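Local coordinates for protein particle-associated lyase (Acinetobacter bacteriophage AP22, PDB 4Y9V) that probably cleaves the capsular polysaccharide of Acinetobacter baumannii as a phage tailspike lyase, and binds a saccharide of that capsule, at residues A[511-516]-A[549-554]. Numbering follows the deposited sequence. Where two conformers were deposited one is given.
Sequences STLATN and KYSKAP
Leu513 touches the 549-554 loop with one branch: its CD2 lies 3.4 Å from Ser551 O, and more loosely 4.2 Å from Ser551 CB and 4.4 Å from Lys552 CB. CG stands anti to the residue's own carbonyl carbon (chi1 -65°) and CD1 extends the chain (chi2 173°), which leaves CD2 as the branch turned to the Ser551 carbonyl. A branched aliphatic suits this place, since a methyl against a carbonyl oxygen and two beta carbons is a van der Waals contact that needs no directed bond.

The polar half of the contact is a water bridge. One water donates to Thr512 O at 2.8 Å and lies 2.7 Å from Ser551 OG, joining the loops where no direct hydrogen bond does. Serine fits because its short side chain brings a hydroxyl to the water while Gln521 NE2 bonds the same oxygen, so OG has two partners.

Bonds beyond the contact tie down its residues. Thr512 OG1 turns back to Tyr507 O and Ser509 N, and Leu513 packs on Pro508. The long aliphatic chain of Lys552 packs on Ile622 and carries its ammonium to a salt bridge with Glu624.

This small, partly hydrated contact joins the loop between strands 486-496 and 518-531, which pair in parallel as expected for a pectin lyase-like beta-helix, to a loop of the region assigned as Ig-like.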
loop_
_atom_site.group_PDB
_atom_site.type_symbol
_atom_site.label_atom_id
_atom_site.label_comp_id
_atom_site.label_asym_id
_atom_site.label_seq_id
_atom_site.Cartn_x
_atom_site.Cartn_y
_atom_site.Cartn_z
ATOM N N SER A 511 -0.157 36.067 2.829
ATOM C CA SER A 511 -0.066 35.135 1.702
ATOM C C SER A 511 -1.304 34.269 1.562
ATOM O O SER A 511 -1.722 33.990 0.424
ATOM C CB SER A 511 1.186 34.242 1.834
ATOM O OG SER A 511 2.373 35.030 1.720
ATOM N N THR A 512 -1.901 33.805 2.655
ATOM C CA THR A 512 -3.071 32.954 2.543
ATOM C C THR A 512 -4.337 33.739 2.146
ATOM O O THR A 512 -5.319 33.099 1.726
ATOM C CB THR A 512 -3.329 32.132 3.810
ATOM O OG1 THR A 512 -3.507 33.050 4.890
ATOM C CG2 THR A 512 -2.210 31.154 4.098
ATOM N N LEU A 513 -4.314 35.070 2.253
ATOM C CA LEU A 513 -5.447 35.915 1.907
ATOM C C LEU A 513 -5.244 36.647 0.589
ATOM O O LEU A 513 -6.108 37.464 0.188
ATOM C CB LEU A 513 -5.698 36.900 3.042
ATOM C CG LEU A 513 -6.131 36.292 4.378
ATOM C CD1 LEU A 513 -6.177 37.339 5.450
ATOM C CD2 LEU A 513 -7.442 35.574 4.201
ATOM N N ALA A 514 -4.159 36.425 -0.114
ATOM C CA ALA A 514 -3.901 37.175 -1.342
ATOM C C ALA A 514 -4.934 36.869 -2.393
ATOM O O ALA A 514 -5.540 35.803 -2.416
ATOM C CB ALA A 514 -2.471 36.860 -1.830
ATOM N N THR A 515 -5.109 37.855 -3.272
ATOM C CA THR A 515 -6.184 37.861 -4.261
ATOM C C THR A 515 -6.370 36.574 -5.015
ATOM O O THR A 515 -7.449 35.992 -5.187
ATOM C CB THR A 515 -5.970 39.029 -5.242
ATOM O OG1 THR A 515 -5.859 40.240 -4.552
ATOM C CG2 THR A 515 -7.257 39.155 -6.046
ATOM N N ASN A 516 -5.247 36.052 -5.522
ATOM C CA ASN A 516 -5.508 34.894 -6.403
ATOM C C ASN A 516 -5.583 33.530 -5.751
ATOM O O ASN A 516 -5.727 32.549 -6.465
ATOM C CB ASN A 516 -4.457 34.954 -7.510
ATOM C CG ASN A 516 -4.753 36.162 -8.416
ATOM O OD1 ASN A 516 -5.890 36.439 -8.870
ATOM N ND2 ASN A 516 -3.641 36.846 -8.665
ATOM N N LYS A 549 -12.213 27.373 12.531
ATOM C CA LYS A 549 -12.280 28.736 12.037
ATOM C C LYS A 549 -11.729 28.802 10.613
ATOM O O LYS A 549 -10.813 28.109 10.243
ATOM C CB LYS A 549 -11.464 29.623 12.977
ATOM C CG LYS A 549 -11.986 29.558 14.393
ATOM C CD LYS A 549 -11.175 30.351 15.380
ATOM C CE LYS A 549 -9.853 29.630 15.462
ATOM N NZ LYS A 549 -9.129 30.040 16.705
ATOM N N TYR A 550 -12.371 29.668 9.845
ATOM C CA TYR A 550 -11.964 29.872 8.450
ATOM C C TYR A 550 -10.893 30.969 8.346
ATOM O O TYR A 550 -10.711 31.784 9.233
ATOM C CB TYR A 550 -13.221 30.253 7.627
ATOM C CG TYR A 550 -14.244 29.132 7.602
ATOM C CD1 TYR A 550 -14.082 28.076 6.748
ATOM C CD2 TYR A 550 -15.332 29.114 8.461
ATOM C CE1 TYR A 550 -14.976 27.005 6.710
ATOM C CE2 TYR A 550 -16.236 28.062 8.444
ATOM C CZ TYR A 550 -16.024 27.011 7.581
ATOM O OH TYR A 550 -16.947 25.962 7.634
ATOM N N SER A 551 -10.247 31.028 7.178
ATOM C CA SER A 551 -9.304 32.108 6.940
ATOM C C SER A 551 -9.986 33.442 6.700
ATOM O O SER A 551 -9.355 34.491 6.827
ATOM C CB SER A 551 -8.388 31.817 5.759
ATOM O OG SER A 551 -9.181 31.717 4.571
ATOM N N LYS A 552 -11.256 33.404 6.293
ATOM C CA LYS A 552 -12.013 34.579 5.890
ATOM C C LYS A 552 -13.488 34.208 6.145
ATOM O O LYS A 552 -13.847 33.066 6.360
ATOM C CB LYS A 552 -11.752 34.984 4.483
ATOM C CG LYS A 552 -12.163 33.878 3.528
ATOM C CD LYS A 552 -11.779 34.592 2.259
ATOM C CE LYS A 552 -12.020 33.724 1.148
ATOM N NZ LYS A 552 -11.431 34.349 -0.110
ATOM N N ALA A 553 -14.372 35.216 6.107
ATOM C CA ALA A 553 -15.779 34.949 6.340
ATOM C C ALA A 553 -16.256 33.867 5.376
ATOM O O ALA A 553 -16.084 34.009 4.150
ATOM C CB ALA A 553 -16.573 36.234 6.161
ATOM N N PRO A 554 -16.901 32.819 5.886
ATOM C CA PRO A 554 -17.330 31.733 5.021
ATOM C C PRO A 554 -18.631 32.069 4.283
ATOM O O PRO A 554 -19.345 33.026 4.601
ATOM C CB PRO A 554 -17.517 30.567 5.977
ATOM C CG PRO A 554 -17.954 31.251 7.268
ATOM C CD PRO A 554 -17.086 32.492 7.310
HETATM O O HOH W 1 -7.742 31.862 2.332
#